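Local atomic coordinates of capsular polysaccharide export system protein KpsC (PDB entry 6MGB), a protein that probably transfers Kdo in beta linkage from CMP-Kdo while building the conserved glycolipid anchor of Gram-negative capsules, and binds CMP. Residues S15-I18 against L19-V22; L108-L111 against L112-G116; S246-M249 against G250-L254. All blocks are in the same frame, centred on the assembly; numbering follows the deposited sequence. Where two conformers were deposited one is given.

Interaction 1 (S15-I18 against L19-V22)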
loop_
_atom_site.group_PDB
_atom_site.type_symbol
_atom_site.label_atom_id
_atom_site.label_comp_id
_atom_site.label_asym_id
_atom_site.label_seq_id
_atom_site.Cartn_x
_atom_site.Cartn_y
_atom_site.Cartn_z
ATOM N N SER A 15 -15.794 -7.218 -14.633
ATOM C CA SER A 15 -16.499 -7.211 -13.361
ATOM C C SER A 15 -17.164 -5.856 -13.192
ATOM O O SER A 15 -16.497 -4.823 -13.292
ATOM C CB SER A 15 -15.545 -7.483 -12.194
ATOM O OG SER A 15 -16.161 -7.178 -10.956
ATOM N N ARG A 16 -18.477 -5.862 -12.952
ATOM C CA ARG A 16 -19.183 -4.623 -12.657
ATOM C C ARG A 16 -18.883 -4.099 -11.260
ATOM O O ARG A 16 -19.287 -2.976 -10.938
ATOM C CB ARG A 16 -20.691 -4.826 -12.811
ATOM C CG ARG A 16 -21.132 -5.223 -14.208
ATOM C CD ARG A 16 -22.641 -5.144 -14.344
ATOM N NE ARG A 16 -23.098 -5.489 -15.687
ATOM C CZ ARG A 16 -23.025 -4.678 -16.738
ATOM N NH1 ARG A 16 -22.498 -3.466 -16.615
ATOM N NH2 ARG A 16 -23.473 -5.081 -17.918
ATOM N N GLN A 17 -18.185 -4.878 -10.430
ATOM C CA GLN A 17 -17.911 -4.428 -9.073
ATOM C C GLN A 17 -16.916 -3.276 -9.034
ATOM O O GLN A 17 -16.931 -2.498 -8.074
ATOM C CB GLN A 17 -17.406 -5.598 -8.226
ATOM C CG GLN A 17 -18.439 -6.701 -8.024
ATOM C CD GLN A 17 -19.736 -6.188 -7.423
ATOM O OE1 GLN A 17 -20.810 -6.359 -8.000
ATOM N NE2 GLN A 17 -19.642 -5.558 -6.258
ATOM N N ILE A 18 -16.066 -3.132 -10.053
ATOM C CA ILE A 18 -15.106 -2.029 -10.055
ATOM C C ILE A 18 -15.840 -0.695 -10.099
ATOM O O ILE A 18 -15.630 0.180 -9.251
ATOM C CB ILE A 18 -14.120 -2.165 -11.230
ATOM C CG1 ILE A 18 -13.427 -3.532 -11.197
ATOM C CG2 ILE A 18 -13.089 -1.038 -11.176
ATOM C CD1 ILE A 18 -12.410 -3.749 -12.308
ATOM N N LEU A 19 -16.717 -0.520 -11.091
ATOM C CA LEU A 19 -17.445 0.738 -11.214
ATOM C C LEU A 19 -18.393 0.948 -10.042
ATOM O O LEU A 19 -18.692 2.094 -9.686
ATOM C CB LEU A 19 -18.213 0.771 -12.536
ATOM C CG LEU A 19 -18.909 2.084 -12.905
ATOM C CD1 LEU A 19 -17.941 3.261 -12.882
ATOM C CD2 LEU A 19 -19.554 1.962 -14.277
ATOM N N LYS A 20 -18.874 -0.137 -9.431
ATOM C CA LYS A 20 -19.719 -0.011 -8.249
ATOM C C LYS A 20 -18.944 0.599 -7.089
ATOM O O LYS A 20 -19.397 1.564 -6.461
ATOM C CB LYS A 20 -20.275 -1.378 -7.853
ATOM C CG LYS A 20 -21.612 -1.728 -8.495
ATOM C CD LYS A 20 -22.344 -2.835 -7.734
ATOM C CE LYS A 20 -22.737 -2.403 -6.321
ATOM N NZ LYS A 20 -23.461 -3.464 -5.577
ATOM N N ASN A 21 -17.770 0.043 -6.785
ATOM C CA ASN A 21 -16.969 0.522 -5.668
ATOM C C ASN A 21 -16.243 1.824 -5.978
ATOM O O ASN A 21 -15.823 2.519 -5.046
ATOM C CB ASN A 21 -15.946 -0.542 -5.264
ATOM C CG ASN A 21 -16.593 -1.854 -4.871
ATOM O OD1 ASN A 21 -17.709 -1.879 -4.352
ATOM N ND2 ASN A 21 -15.893 -2.955 -5.117
ATOM N N VAL A 22 -16.086 2.170 -7.253
ATOM C CA VAL A 22 -15.336 3.360 -7.646
ATOM C C VAL A 22 -16.143 4.115 -8.696
ATOM O O VAL A 22 -15.828 4.040 -9.893
ATOM C CB VAL A 22 -13.941 2.988 -8.174
ATOM C CG1 VAL A 22 -13.072 4.229 -8.289
ATOM C CG2 VAL A 22 -13.283 1.949 -7.271
HETATM O O HOH W 1 -16.931 -2.182 -13.279
#
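I18, Q17 and K20 carry this contact, one turn of the short serine-capped helix 17-21 that follows strand 11-13. Its backbone bonds join each residue to the one four places back: K20 N to R16 O, N21 N to Q17 O and V22 N to I18 O. The last, 2.9 Å from V22 N to I18 O, is bent to 131° at the hydrogen, just where V22 leaves helical geometry.

I18 has CG1 beside its own N and anti to the carbonyl carbon (chi1 -55°). The side chain leads off the turn and packs on L25 of helix 25-29, while the next residues meet mainly the I18 CB and carbonyl. V22 leans on that same oxygen, its CB 3.4 Å from I18 O, and its side chain touches F28. This buried face thus joins two consecutive helices.

On the exposed face Q17 and K20 run alongside each other from the helix. Q17 has two conformers; in the one given the chain folds at chi2, and Q17 OE1 is 3.9 Å from K20 CD, a loose touch of amide on methylene.

At the start of the turn S15 OG accepts from Q17 N at 3.1 Å, a capping bond. A water ties the same end together: it donates to S15 O at 2.7 Å and accepts from L19 N at 2.8 Å.

Interaction 2 (L108-L111 against L112-G116)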
loop_
_atom_site.group_PDB
_atom_site.type_symbol
_atom_site.label_atom_id
_atom_site.label_comp_id
_atom_site.label_asym_id
_atom_site.label_seq_id
_atom_site.Cartn_x
_atom_site.Cartn_y
_atom_site.Cartn_z
ATOM N N LEU A 108 5.970 1.331 -10.544
ATOM C CA LEU A 108 6.668 1.958 -9.426
ATOM C C LEU A 108 8.121 1.503 -9.366
ATOM O O LEU A 108 9.033 2.323 -9.205
ATOM C CB LEU A 108 5.947 1.645 -8.114
ATOM C CG LEU A 108 6.607 2.182 -6.841
ATOM C CD1 LEU A 108 6.841 3.683 -6.928
ATOM C CD2 LEU A 108 5.762 1.852 -5.621
ATOM N N GLU A 109 8.357 0.195 -9.495
ATOM C CA GLU A 109 9.727 -0.304 -9.470
ATOM C C GLU A 109 10.547 0.305 -10.598
ATOM O O GLU A 109 11.729 0.617 -10.419
ATOM C CB GLU A 109 9.740 -1.829 -9.567
ATOM C CG GLU A 109 11.110 -2.440 -9.305
ATOM C CD GLU A 109 11.151 -3.928 -9.583
ATOM O OE1 GLU A 109 11.086 -4.718 -8.619
ATOM O OE2 GLU A 109 11.245 -4.307 -10.769
ATOM N N ASN A 110 9.934 0.484 -11.771
ATOM C CA ASN A 110 10.642 1.103 -12.887
ATOM C C ASN A 110 10.996 2.552 -12.574
ATOM O O ASN A 110 12.109 3.003 -12.866
ATOM C CB ASN A 110 9.799 1.015 -14.160
ATOM C CG ASN A 110 9.768 -0.385 -14.751
ATOM O OD1 ASN A 110 10.575 -1.246 -14.396
ATOM N ND2 ASN A 110 8.842 -0.611 -15.680
ATOM N N LEU A 111 10.061 3.300 -11.980
ATOM C CA LEU A 111 10.360 4.672 -11.582
ATOM C C LEU A 111 11.545 4.719 -10.627
ATOM O O LEU A 111 12.431 5.572 -10.761
ATOM C CB LEU A 111 9.133 5.314 -10.931
ATOM C CG LEU A 111 7.983 5.701 -11.862
ATOM C CD1 LEU A 111 6.764 6.101 -11.050
ATOM C CD2 LEU A 111 8.397 6.834 -12.786
ATOM N N LEU A 112 11.585 3.799 -9.663
ATOM C CA LEU A 112 12.655 3.806 -8.673
ATOM C C LEU A 112 13.976 3.343 -9.270
ATOM O O LEU A 112 15.037 3.841 -8.879
ATOM C CB LEU A 112 12.264 2.925 -7.488
ATOM C CG LEU A 112 11.069 3.431 -6.671
ATOM C CD1 LEU A 112 10.524 2.351 -5.747
ATOM C CD2 LEU A 112 11.455 4.664 -5.867
ATOM N N ASN A 113 13.935 2.404 -10.218
ATOM C CA ASN A 113 15.174 1.859 -10.768
ATOM C C ASN A 113 15.857 2.848 -11.706
ATOM O O ASN A 113 17.076 3.037 -11.631
ATOM C CB ASN A 113 14.893 0.543 -11.500
ATOM C CG ASN A 113 15.336 -0.678 -10.710
ATOM O OD1 ASN A 113 16.283 -0.618 -9.927
ATOM N ND2 ASN A 113 14.657 -1.798 -10.924
ATOM N N PHE A 114 15.095 3.489 -12.591
ATOM C CA PHE A 114 15.673 4.197 -13.724
ATOM C C PHE A 114 15.397 5.696 -13.748
ATOM O O PHE A 114 15.915 6.387 -14.634
ATOM C CB PHE A 114 15.161 3.582 -15.030
ATOM C CG PHE A 114 15.206 2.079 -15.053
ATOM C CD1 PHE A 114 16.416 1.406 -15.095
ATOM C CD2 PHE A 114 14.032 1.341 -15.044
ATOM C CE1 PHE A 114 16.454 0.024 -15.118
ATOM C CE2 PHE A 114 14.068 -0.043 -15.069
ATOM C CZ PHE A 114 15.280 -0.701 -15.105
ATOM N N GLY A 115 14.590 6.219 -12.828
ATOM C CA GLY A 115 14.422 7.658 -12.745
ATOM C C GLY A 115 13.571 8.226 -13.869
ATOM O O GLY A 115 12.615 7.608 -14.346
ATOM N N GLY A 116 13.933 9.433 -14.296
ATOM C CA GLY A 116 13.149 10.183 -15.254
ATOM C C GLY A 116 12.228 11.220 -14.648
ATOM O O GLY A 116 11.424 11.808 -15.381
HETATM O O HOH W 2 12.339 -2.389 -12.597
#
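L108 and L112, one turn apart on helix 107-114, form the apolar part of the contact. Their side chains meet at an angle, L108 CG 4.1 Å from L112 CD1, and both pack against A295 of helix 289-299.

Backbone bonds link L112 N to L108 O, N113 N to E109 O and F114 N to N110 O. The last turn closes with G115 N to L111 O at 3.1 Å, the donor lying above the carbonyl plane; G115, the first residue past the helix, has a positive phi, which favours glycine.

The polar side chains share one water. It donates to E109 OE2 at 2.9 Å and N110 OD1 at 2.8 Å, and accepts from N113 ND2 at 2.9 Å. N113 ND2 also donates to R282 O.

F114 holds CG beside its backbone N, anti to the carbonyl carbon (chi1 -46°), which brings the ring back alongside N110. N110 OD1 lies in the ring plane at the edge, 3.8 Å from F114 CE2, and N113 CB lies over one ring face.

E109 makes salt bridges to R282 through OE2 and to R283 through OE1, so both carboxylate oxygens face positive charge, which would be expected to keep the acid ionised.

Interaction 3 (S246-M249 against G250-L254). With C5P (cytidine-5'-monophosphate), chain D.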
loop_
_atom_site.group_PDB
_atom_site.type_symbol
_atom_site.label_atom_id
_atom_site.label_comp_id
_atom_site.label_asym_id
_atom_site.label_seq_id
_atom_site.Cartn_x
_atom_site.Cartn_y
_atom_site.Cartn_z
ATOM N N SER A 246 5.035 -7.663 4.746
ATOM C CA SER A 246 4.829 -6.891 3.524
ATOM C C SER A 246 3.786 -5.783 3.669
ATOM O O SER A 246 3.292 -5.289 2.647
ATOM C CB SER A 246 4.396 -7.820 2.381
ATOM O OG SER A 246 3.141 -8.416 2.667
ATOM N N SER A 247 3.447 -5.370 4.888
ATOM C CA SER A 247 2.366 -4.416 5.090
ATOM C C SER A 247 2.770 -3.010 4.649
ATOM O O SER A 247 3.924 -2.595 4.786
ATOM C CB SER A 247 1.955 -4.391 6.561
ATOM O OG SER A 247 0.993 -3.382 6.808
ATOM N N GLN A 248 1.791 -2.266 4.126
ATOM C CA GLN A 248 2.012 -0.851 3.841
ATOM C C GLN A 248 2.370 -0.083 5.105
ATOM O O GLN A 248 3.023 0.964 5.034
ATOM C CB GLN A 248 0.768 -0.239 3.192
ATOM C CG GLN A 248 0.876 1.260 2.922
ATOM C CD GLN A 248 -0.383 1.833 2.304
ATOM O OE1 GLN A 248 -1.176 1.112 1.698
ATOM N NE2 GLN A 248 -0.578 3.136 2.462
ATOM N N MET A 249 1.949 -0.579 6.271
ATOM C CA MET A 249 2.274 0.097 7.519
ATOM C C MET A 249 3.775 0.128 7.765
ATOM O O MET A 249 4.253 0.987 8.512
ATOM C CB MET A 249 1.550 -0.583 8.683
ATOM C CG MET A 249 1.683 0.145 10.009
ATOM S SD MET A 249 0.512 -0.465 11.239
ATOM C CE MET A 249 1.036 0.446 12.688
ATOM N N GLY A 250 4.527 -0.788 7.150
ATOM C CA GLY A 250 5.977 -0.710 7.221
ATOM C C GLY A 250 6.520 0.543 6.562
ATOM O O GLY A 250 7.466 1.159 7.059
ATOM N N PHE A 251 5.930 0.940 5.432
ATOM C CA PHE A 251 6.353 2.179 4.788
ATOM C C PHE A 251 5.927 3.392 5.603
ATOM O O PHE A 251 6.659 4.385 5.672
ATOM C CB PHE A 251 5.788 2.266 3.373
ATOM C CG PHE A 251 6.324 3.428 2.589
ATOM C CD1 PHE A 251 7.671 3.497 2.273
ATOM C CD2 PHE A 251 5.489 4.453 2.177
ATOM C CE1 PHE A 251 8.177 4.566 1.558
ATOM C CE2 PHE A 251 5.988 5.525 1.459
ATOM C CZ PHE A 251 7.334 5.580 1.149
ATOM N N GLU A 252 4.747 3.335 6.223
ATOM C CA GLU A 252 4.332 4.421 7.104
ATOM C C GLU A 252 5.310 4.586 8.259
ATOM O O GLU A 252 5.595 5.710 8.689
ATOM C CB GLU A 252 2.913 4.167 7.612
ATOM C CG GLU A 252 1.872 4.264 6.510
ATOM C CD GLU A 252 0.467 3.970 6.986
ATOM O OE1 GLU A 252 0.303 3.513 8.138
ATOM O OE2 GLU A 252 -0.479 4.198 6.202
ATOM N N GLY A 253 5.849 3.475 8.765
ATOM C CA GLY A 253 6.905 3.565 9.759
ATOM C C GLY A 253 8.192 4.130 9.187
ATOM O O GLY A 253 8.862 4.947 9.825
ATOM N N LEU A 254 8.554 3.706 7.974
ATOM C CA LEU A 254 9.744 4.246 7.323
ATOM C C LEU A 254 9.623 5.755 7.133
ATOM O O LEU A 254 10.596 6.493 7.320
ATOM C CB LEU A 254 9.958 3.550 5.978
ATOM C CG LEU A 254 11.381 3.478 5.419
ATOM C CD1 LEU A 254 12.277 2.624 6.301
ATOM C CD2 LEU A 254 11.351 2.924 4.004
HETATM O O3P C5P D . -0.824 -3.254 3.591
HETATM P P C5P D . -1.867 -3.489 4.660
HETATM O O1P C5P D . -1.334 -4.521 5.649
HETATM O O2P C5P D . -3.260 -3.903 4.229
HETATM O "O5'" C5P D . -1.987 -2.114 5.449
HETATM C "C5'" C5P D . -2.827 -1.065 4.989
HETATM C "C4'" C5P D . -2.857 0.067 5.984
HETATM O "O4'" C5P D . -3.634 -0.339 7.141
HETATM C "C3'" C5P D . -1.505 0.463 6.562
HETATM O "O3'" C5P D . -0.800 1.368 5.729
HETATM C "C2'" C5P D . -1.871 1.052 7.919
HETATM O "O2'" C5P D . -2.305 2.398 7.795
HETATM C "C1'" C5P D . -3.063 0.182 8.322
HETATM N N1 C5P D . -2.656 -0.953 9.184
HETATM C C2 C5P D . -2.858 -0.890 10.667
HETATM N N3 C5P D . -2.441 -2.050 11.531
HETATM C C4 C5P D . -1.844 -3.241 10.935
HETATM C C5 C5P D . -1.643 -3.303 9.460
HETATM C C6 C5P D . -2.060 -2.144 8.597
HETATM O O2 C5P D . -3.341 0.072 11.155
HETATM N N4 C5P D . -1.438 -4.365 11.774
#
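M249 and E252 cross at about a right angle beside bound CMP, at the start of helix 248-255. The tight part is the N-terminal turn and the side that faces the ligand. S247 is the N-cap: with OG anti to the backbone N (chi1 174°), the hydroxyl accepts from M249 N at 3.0 Å and donates to O1P of the nucleotide at 2.8 Å. Q248 N gives O3P a nearly straight bond of 2.8 Å (173°). The phosphate thus sits at the helix start, where the helix dipole would probably favour its negative charge. G250 N bonds to S247 O from above the carbonyl plane; a CB on G250 would probably sit tightly against that oxygen. E252 turns its carboxylate to the ribose: OE1 accepts from O2' at 2.9 Å, and OE2 takes a weak bond from O3'. M249, fully extended, lays SD over the cytosine face, 3.4 Å from N3. An alanine in place of E252 takes away both carboxylate oxygens, and would probably leave the ribose hydroxyls without their hold and the sugar freer to shift.

The looser part lies between the longer side chains, although the residues here are buried. Q248 NE2 stays 3.9 Å from E252 OE2, the amide and carboxylate planes 80° apart; the amide is engaged instead by F76 O and K140 NZ. M249 CG comes only within 4.1 Å of E252 OE1.

The helix is the crossover of a beta-alpha-beta unit between strands 241-244 and 259-262. M249 packs on I162 of strand 158-162 and on P232 and L236 of helix 232-236, while F251 reaches L292 of helix 289-299.

Only interaction 3 touches the nucleotide; K200, H202 and D163 add further hydrogen bonds to the CMP. Interaction 2 stands close by: the nearest atoms of 108-116 and 246-254 are about 8 Å apart. The side chain of L108 is about 12 Å from the bound cytidine-5'-monophosphate. The two are joined through shared neighbours, since F267 meets both L108 and F251, and L292 of helix 289-299 meets both L112 and F251. Interaction 1 is remote, its centre about 27 Å from that of interaction 3 and 30 Å from that of interaction 2. It belongs with the mixed sheet, whereas interaction 3 belongs with the parallel sheet, consistent with the two-domain GT-B fold.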